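Local coordinates for archaeal flagellar ATP-binding protein FlaH (Methanocaldococcus jannaschii DSM 2661, PDB 4WIA), which is probably a component of the archaellum, the archaeal flagellum, and probably binds and hydrolyses ATP with magnesium and may regulate its assembly, at residues T63-T66 with T67-I71; N82-L86 with S87-L91; A117-K121 with D122-F126. One frame throughout, in Å; residues are numbered along the deposited sequence.

Interaction 1: T63-T66 with T67-I71. With SO4 (sulfate ion), chain F.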
loop_
_atom_site.group_PDB
_atom_site.type_symbol
_atom_site.label_atom_id
_atom_site.label_comp_id
_atom_site.label_asym_id
_atom_site.label_seq_id
_atom_site.Cartn_x
_atom_site.Cartn_y
_atom_site.Cartn_z
ATOM N N THR A 63 11.138 26.411 5.882
ATOM C CA THR A 63 11.529 27.663 6.469
ATOM C C THR A 63 10.531 28.203 7.465
ATOM O O THR A 63 10.671 29.329 7.894
ATOM C CB THR A 63 11.675 28.720 5.359
ATOM O OG1 THR A 63 10.480 28.791 4.567
ATOM C CG2 THR A 63 12.812 28.331 4.449
ATOM N N GLN A 64 9.483 27.439 7.804
ATOM C CA GLN A 64 8.382 27.979 8.632
ATOM C C GLN A 64 8.041 27.188 9.902
ATOM O O GLN A 64 7.688 27.787 10.886
ATOM C CB GLN A 64 7.126 28.130 7.769
ATOM C CG GLN A 64 7.325 29.106 6.626
ATOM C CD GLN A 64 6.087 29.245 5.771
ATOM O OE1 GLN A 64 5.070 28.635 6.041
ATOM N NE2 GLN A 64 6.198 29.993 4.688
ATOM N N LEU A 65 8.155 25.869 9.877
ATOM C CA LEU A 65 7.706 25.056 10.963
ATOM C C LEU A 65 8.832 24.234 11.561
ATOM O O LEU A 65 9.593 23.542 10.858
ATOM C CB LEU A 65 6.599 24.104 10.478
ATOM C CG LEU A 65 5.353 24.743 9.818
ATOM C CD1 LEU A 65 4.404 23.696 9.321
ATOM C CD2 LEU A 65 4.583 25.669 10.797
ATOM N N THR A 66 8.871 24.247 12.889
ATOM C CA THR A 66 9.703 23.322 13.648
ATOM C C THR A 66 9.120 21.950 13.453
ATOM O O THR A 66 8.026 21.805 12.896
ATOM C CB THR A 66 9.664 23.589 15.157
ATOM O OG1 THR A 66 8.311 23.501 15.610
ATOM C CG2 THR A 66 10.233 24.943 15.507
ATOM N N THR A 67 9.863 20.935 13.886
ATOM C CA THR A 67 9.400 19.553 13.783
ATOM C C THR A 67 8.043 19.385 14.510
ATOM O O THR A 67 7.100 18.842 13.990
ATOM C CB THR A 67 10.476 18.579 14.298
ATOM O OG1 THR A 67 11.676 18.826 13.559
ATOM C CG2 THR A 67 10.108 17.131 14.057
ATOM N N LEU A 68 7.956 19.913 15.697
ATOM C CA LEU A 68 6.780 19.791 16.527
ATOM C C LEU A 68 5.551 20.379 15.797
ATOM O O LEU A 68 4.543 19.693 15.622
ATOM C CB LEU A 68 7.053 20.512 17.830
ATOM C CG LEU A 68 6.173 20.534 19.046
ATOM C CD1 LEU A 68 5.246 21.736 19.097
ATOM C CD2 LEU A 68 5.424 19.228 19.076
ATOM N N GLU A 69 5.686 21.620 15.314
ATOM C CA GLU A 69 4.630 22.293 14.583
ATOM C C GLU A 69 4.250 21.504 13.337
ATOM O O GLU A 69 3.090 21.388 13.018
ATOM C CB GLU A 69 5.031 23.726 14.219
ATOM C CG GLU A 69 5.365 24.645 15.387
ATOM C CD GLU A 69 6.009 25.989 14.942
ATOM O OE1 GLU A 69 5.478 27.027 15.378
ATOM O OE2 GLU A 69 7.035 26.054 14.168
ATOM N N PHE A 70 5.220 20.934 12.659
ATOM C CA PHE A 70 4.963 20.117 11.480
ATOM C C PHE A 70 4.137 18.850 11.838
ATOM O O PHE A 70 3.155 18.505 11.153
ATOM C CB PHE A 70 6.269 19.735 10.803
ATOM C CG PHE A 70 6.098 18.974 9.550
ATOM C CD1 PHE A 70 5.684 19.623 8.391
ATOM C CD2 PHE A 70 6.342 17.610 9.484
ATOM C CE1 PHE A 70 5.514 18.914 7.187
ATOM C CE2 PHE A 70 6.144 16.926 8.301
ATOM C CZ PHE A 70 5.717 17.559 7.165
ATOM N N ILE A 71 4.535 18.162 12.889
ATOM C CA ILE A 71 3.778 17.003 13.282
ATOM C C ILE A 71 2.313 17.383 13.593
ATOM O O ILE A 71 1.389 16.676 13.174
ATOM C CB ILE A 71 4.427 16.316 14.466
ATOM C CG1 ILE A 71 5.712 15.634 14.011
ATOM C CG2 ILE A 71 3.488 15.291 15.107
ATOM C CD1 ILE A 71 6.655 15.404 15.166
HETATM S S SO4 F . 4.872 31.837 1.842
HETATM O O1 SO4 F . 3.918 32.203 0.783
HETATM O O2 SO4 F . 4.309 31.461 3.176
HETATM O O3 SO4 F . 5.602 33.124 1.995
HETATM O O4 SO4 F . 5.801 30.704 1.463
#
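T66 and E69 grip each other in a capping box at the start of helix 67-76. T66 is the N-cap: its OG1 accepts from E69 N at 3.2 Å in a nearly straight bond (170°). The hydroxyl can do so because chi1 of 58° sets OG1 between the backbone N and the carbonyl carbon, turned over the first helical turn. E69 returns the favour: its carboxylate swings back so that OE2 accepts from T66 N at 2.9 Å, equally straight and through the lone pair that faces away from OE1. A weak bond from T66 OG1 to the same OE2 closes the loop. Threonine suits the cap because its short hydroxyl reaches the amide, while the longer glutamate can reach back three residues; its negative charge would probably also be favoured at the positive end of the helix dipole. The first regular helical bond runs from F70 N to T66 O (2.9 Å).

Packing is closest on this capped turn, where E69 CG lies 3.2 Å from T66 OG1. The apolar side is looser: L65 CD1 lies at the edge of the F70 ring, 4.4 Å from F70 CD1. Q64 leads away from the turn toward the P-loop, its NE2 donating at 2.8 Å to O2 of a sulfate ion, probably from the crystallisation liquor; Q64 is a probable ATP-binding residue, and K40 of the P-loop holds the same sulfate.

The turn thus joins strand 58-62 to helix 67-76, with F70 stacked on Y92 of strand 90-94 and I71 resting on helix 82-87.

Interaction 2: N82-L86 with S87-L91. With SO4 (sulfate ion), chain G; SO4 (sulfate ion), chain J.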
loop_
_atom_site.group_PDB
_atom_site.type_symbol
_atom_site.label_atom_id
_atom_site.label_comp_id
_atom_site.label_asym_id
_atom_site.label_seq_id
_atom_site.Cartn_x
_atom_site.Cartn_y
_atom_site.Cartn_z
ATOM N N ASN A 82 4.211 10.211 11.947
ATOM C CA ASN A 82 5.057 9.858 13.062
ATOM C C ASN A 82 5.949 8.684 12.795
ATOM O O ASN A 82 7.143 8.720 13.067
ATOM C CB ASN A 82 4.170 9.514 14.270
ATOM C CG ASN A 82 3.288 10.657 14.654
ATOM O OD1 ASN A 82 2.041 10.594 14.554
ATOM N ND2 ASN A 82 3.913 11.739 15.057
ATOM N N LYS A 83 5.352 7.598 12.349
ATOM C CA LYS A 83 6.128 6.410 12.058
ATOM C C LYS A 83 7.117 6.610 10.934
ATOM O O LYS A 83 8.196 6.000 10.950
ATOM C CB LYS A 83 5.260 5.199 11.774
ATOM C CG LYS A 83 4.793 4.574 13.064
ATOM C CD LYS A 83 4.356 3.145 12.877
ATOM C CE LYS A 83 4.334 2.428 14.210
ATOM N NZ LYS A 83 3.859 1.032 14.029
ATOM N N LYS A 84 6.769 7.436 9.977
ATOM C CA LYS A 84 7.632 7.672 8.852
ATOM C C LYS A 84 8.854 8.500 9.314
ATOM O O LYS A 84 9.959 8.268 8.838
ATOM C CB LYS A 84 6.888 8.404 7.749
ATOM C CG LYS A 84 5.724 7.626 7.119
ATOM C CD LYS A 84 6.232 6.508 6.231
ATOM C CE LYS A 84 5.109 5.739 5.587
ATOM N NZ LYS A 84 5.618 4.721 4.611
ATOM N N LEU A 85 8.651 9.415 10.271
ATOM C CA LEU A 85 9.762 10.110 10.895
ATOM C C LEU A 85 10.680 9.155 11.626
ATOM O O LEU A 85 11.926 9.303 11.554
ATOM C CB LEU A 85 9.299 11.192 11.862
ATOM C CG LEU A 85 8.807 12.504 11.242
ATOM C CD1 LEU A 85 8.091 13.324 12.321
ATOM C CD2 LEU A 85 9.928 13.319 10.578
ATOM N N LEU A 86 10.098 8.213 12.360
ATOM C CA LEU A 86 10.904 7.355 13.225
ATOM C C LEU A 86 11.770 6.431 12.435
ATOM O O LEU A 86 12.823 6.054 12.889
ATOM C CB LEU A 86 10.034 6.555 14.188
ATOM C CG LEU A 86 9.367 7.389 15.297
ATOM C CD1 LEU A 86 8.300 6.608 16.048
ATOM C CD2 LEU A 86 10.382 7.920 16.271
ATOM N N SER A 87 11.355 6.075 11.235
ATOM C CA SER A 87 12.097 5.114 10.426
ATOM C C SER A 87 13.120 5.822 9.550
ATOM O O SER A 87 13.976 5.178 8.923
ATOM C CB SER A 87 11.137 4.301 9.550
ATOM O OG SER A 87 10.528 5.142 8.605
ATOM N N GLY A 88 13.028 7.149 9.496
ATOM C CA GLY A 88 13.780 7.891 8.517
ATOM C C GLY A 88 13.193 7.929 7.110
ATOM O O GLY A 88 13.731 8.623 6.246
ATOM N N ALA A 89 12.066 7.258 6.865
ATOM C CA ALA A 89 11.346 7.421 5.643
ATOM C C ALA A 89 11.038 8.858 5.296
ATOM O O ALA A 89 11.197 9.271 4.103
ATOM C CB ALA A 89 10.077 6.642 5.684
ATOM N N LEU A 90 10.658 9.631 6.294
ATOM C CA LEU A 90 10.533 11.094 6.154
ATOM C C LEU A 90 11.667 11.780 6.929
ATOM O O LEU A 90 11.840 11.550 8.119
ATOM C CB LEU A 90 9.185 11.565 6.710
ATOM C CG LEU A 90 8.955 13.078 6.850
ATOM C CD1 LEU A 90 9.166 13.759 5.515
ATOM C CD2 LEU A 90 7.585 13.453 7.412
ATOM N N LEU A 91 12.462 12.629 6.238
ATOM C CA LEU A 91 13.489 13.405 6.849
ATOM C C LEU A 91 13.008 14.824 6.796
ATOM O O LEU A 91 12.818 15.416 5.719
ATOM C CB LEU A 91 14.792 13.274 6.034
ATOM C CG LEU A 91 15.956 14.175 6.342
ATOM C CD1 LEU A 91 16.468 13.914 7.772
ATOM C CD2 LEU A 91 17.061 13.997 5.312
HETATM S S SO4 G . 1.367 7.407 12.822
HETATM O O1 SO4 G . 1.217 8.788 12.437
HETATM O O2 SO4 G . 0.329 6.641 12.196
HETATM O O3 SO4 G . 1.291 7.296 14.263
HETATM O O4 SO4 G . 2.540 6.748 12.324
HETATM S S SO4 J . 7.897 1.947 5.499
HETATM O O1 SO4 J . 7.744 0.685 6.296
HETATM O O2 SO4 J . 7.323 1.740 4.122
HETATM O O3 SO4 J . 7.339 3.186 6.000
HETATM O O4 SO4 J . 9.399 2.103 5.378
HETATM O O HOH W 1 8.307 4.157 8.317
HETATM O O HOH W 2 13.357 11.727 10.309
#
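K84 O, near the end of helix 82-87, receives L90 N at 3.0 Å in an almost straight bond (175°), although the donor stands well above the carbonyl plane. The chain thus folds back before strand 90-94 begins. S87 N still bonds to K83 O, while G88 N closes a tighter turn on L85 O (3.2 Å) and G88 O accepts from K121 NZ. G88 has positive phi, where a CB would jam against the preceding carbonyl oxygen, so glycine suits the helix exit. S87 forms an ST turn: chi1 of 66° brings OG round to accept from A89 N at 3.1 Å. Two waters add further bonds. One donates to both L85 O and L90 O, the other to K83 O and to O3 of a sulfate, again probably from the crystallisation liquor.

That same O3 accepts from K84 NZ at 2.7 Å. The lysine bends at chi2 (-73°), and its methylene CD passes 3.9 Å from A89 CB before NZ goes on to L52 O and to S12 OG of the second subunit. With K84 cut back to an alanine, the sulfate, L52 O and S12 of the second subunit would probably lose this donor, and A89 CB the methylene beside it. K83 N gives a bond of 2.9 Å to O4 of a second sulfate.

On the apolar side L85 and L90 lie side by side, with L85 CD2 3.9 Å from L90 CG. Beyond them helix 67-76 supplies I71 and F70, and strand 90-94, outermost in the sheet within this chain, pairs with strand 58-62.

Interaction 3: A117-K121 with D122-F126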
loop_
_atom_site.group_PDB
_atom_site.type_symbol
_atom_site.label_atom_id
_atom_site.label_comp_id
_atom_site.label_asym_id
_atom_site.label_seq_id
_atom_site.Cartn_x
_atom_site.Cartn_y
_atom_site.Cartn_z
ATOM N N ALA A 117 22.512 14.461 2.707
ATOM C CA ALA A 117 21.442 13.692 3.344
ATOM C C ALA A 117 20.079 13.953 2.684
ATOM O O ALA A 117 19.327 13.031 2.519
ATOM C CB ALA A 117 21.370 13.976 4.828
ATOM N N PHE A 118 19.844 15.191 2.238
ATOM C CA PHE A 118 18.600 15.557 1.671
ATOM C C PHE A 118 18.319 14.686 0.462
ATOM O O PHE A 118 17.157 14.268 0.262
ATOM C CB PHE A 118 18.546 17.029 1.199
ATOM C CG PHE A 118 18.729 18.062 2.266
ATOM C CD1 PHE A 118 18.720 17.745 3.613
ATOM C CD2 PHE A 118 18.892 19.387 1.893
ATOM C CE1 PHE A 118 18.893 18.732 4.567
ATOM C CE2 PHE A 118 19.103 20.372 2.834
ATOM C CZ PHE A 118 19.100 20.037 4.181
ATOM N N TYR A 119 19.352 14.432 -0.335
ATOM C CA TYR A 119 19.202 13.886 -1.697
ATOM C C TYR A 119 19.302 12.375 -1.734
ATOM O O TYR A 119 19.098 11.752 -2.779
ATOM C CB TYR A 119 20.190 14.555 -2.684
ATOM C CG TYR A 119 20.042 16.024 -2.613
ATOM C CD1 TYR A 119 18.911 16.639 -3.144
ATOM C CD2 TYR A 119 20.953 16.812 -1.887
ATOM C CE1 TYR A 119 18.693 18.007 -2.995
ATOM C CE2 TYR A 119 20.750 18.168 -1.745
ATOM C CZ TYR A 119 19.585 18.745 -2.282
ATOM O OH TYR A 119 19.348 20.095 -2.150
ATOM N N GLU A 120 19.433 11.752 -0.581
ATOM C CA GLU A 120 19.270 10.296 -0.548
ATOM C C GLU A 120 17.796 9.902 -0.687
ATOM O O GLU A 120 17.514 8.784 -0.996
ATOM C CB GLU A 120 19.808 9.704 0.756
ATOM C CG GLU A 120 21.237 10.114 1.136
ATOM C CD GLU A 120 21.596 9.562 2.515
ATOM O OE1 GLU A 120 22.587 8.834 2.622
ATOM O OE2 GLU A 120 20.846 9.821 3.479
ATOM N N LYS A 121 16.853 10.812 -0.509
ATOM C CA LYS A 121 15.438 10.441 -0.610
ATOM C C LYS A 121 14.927 10.598 -2.011
ATOM O O LYS A 121 15.633 11.176 -2.855
ATOM C CB LYS A 121 14.583 11.289 0.340
ATOM C CG LYS A 121 15.055 11.320 1.771
ATOM C CD LYS A 121 15.323 9.932 2.293
ATOM C CE LYS A 121 15.407 9.959 3.803
ATOM N NZ LYS A 121 15.934 8.662 4.306
ATOM N N ASP A 122 13.719 10.039 -2.287
ATOM C CA ASP A 122 13.150 10.043 -3.647
ATOM C C ASP A 122 12.655 11.401 -3.989
ATOM O O ASP A 122 12.721 11.819 -5.132
ATOM C CB ASP A 122 12.020 9.048 -3.797
ATOM C CG ASP A 122 12.439 7.635 -3.470
ATOM O OD1 ASP A 122 13.528 7.213 -3.940
ATOM O OD2 ASP A 122 11.703 6.980 -2.698
ATOM N N VAL A 123 12.200 12.136 -3.008
ATOM C CA VAL A 123 11.507 13.369 -3.257
ATOM C C VAL A 123 12.041 14.374 -2.302
ATOM O O VAL A 123 12.087 14.090 -1.110
ATOM C CB VAL A 123 9.984 13.200 -2.979
ATOM C CG1 VAL A 123 9.244 14.501 -3.193
ATOM C CG2 VAL A 123 9.380 12.132 -3.895
ATOM N N ILE A 124 12.367 15.573 -2.789
ATOM C CA ILE A 124 12.859 16.616 -1.914
ATOM C C ILE A 124 12.033 17.862 -2.045
ATOM O O ILE A 124 11.888 18.408 -3.128
ATOM C CB ILE A 124 14.338 16.944 -2.236
ATOM C CG1 ILE A 124 15.197 15.662 -2.146
ATOM C CG2 ILE A 124 14.873 17.988 -1.284
ATOM C CD1 ILE A 124 15.385 14.957 -3.460
ATOM N N ILE A 125 11.531 18.359 -0.912
ATOM C CA ILE A 125 10.622 19.496 -0.928
ATOM C C ILE A 125 11.292 20.708 -0.246
ATOM O O ILE A 125 11.714 20.555 0.884
ATOM C CB ILE A 125 9.351 19.099 -0.177
ATOM C CG1 ILE A 125 8.636 17.978 -0.939
ATOM C CG2 ILE A 125 8.415 20.277 -0.024
ATOM C CD1 ILE A 125 7.424 17.351 -0.283
ATOM N N PHE A 126 11.274 21.898 -0.882
ATOM C CA PHE A 126 11.684 23.111 -0.242
ATOM C C PHE A 126 10.508 24.060 -0.105
ATOM O O PHE A 126 10.052 24.625 -1.084
ATOM C CB PHE A 126 12.806 23.819 -1.022
ATOM C CG PHE A 126 14.018 22.953 -1.207
ATOM C CD1 PHE A 126 14.931 22.844 -0.213
ATOM C CD2 PHE A 126 14.161 22.161 -2.313
ATOM C CE1 PHE A 126 16.036 22.019 -0.314
ATOM C CE2 PHE A 126 15.246 21.310 -2.415
ATOM C CZ PHE A 126 16.178 21.235 -1.393
#
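The backbone leaves the weakly bonded helix 116-119, turns extended at K121 (psi 167°) and enters strand 123-127, with no hydrogen bond joining the two segments. Side chains do the joining instead. I124 points back toward the helix end, its CG1 3.4 Å from F118 O and its CD1 3.9 Å from Y119 CD1; the isoleucine and the tyrosine cross at about a right angle. A branched aliphatic residue suits this spot, since CG1, CG2 and CD1 can all lie against the tyrosine ring. F118 CB sits over the centre of one face of that ring, 3.8 Å above its plane. Farther along the strand, chi1 of -58° brings F126 round so that Y119 OH meets its ring edge, 3.5 Å from F126 CZ, while F118 CD2 comes to 4.5 Å from F126 CE1, also at that edge. The hydroxyl is satisfied by V112 O. K157 NZ donates to Y119 O and K121 O, T59 OG1 bonds to F118 O, K121 NZ reaches G88 O, and D122 OD2 accepts from S57 N.

Cohesion here is thus chiefly apolar and aromatic, while several polar atoms find partners elsewhere in the chain, consistent with a buried crossover into an interior strand of the sheet.

The three contacts follow one another along the chain in a P-loop NTPase fold and lie at the connections into and out of the strands 90-94, 58-62 and 123-127, which are neighbours in one sheet. Interaction 1 is a surface cap beside the probable nucleotide site; interaction 2 is partly buried at a subunit contact; interaction 3 is buried. The chemistry changes accordingly, from side-chain capping to backbone bonds, waters and sulfates, and then to aromatic packing. Interactions 1 and 2 meet where I71 CG1 lies 3.7 Å from L85 CD1 and F70 packs on L90. Interactions 2 and 3 are tied by K121 NZ to G88 O, whereas 1 and 3 do not touch.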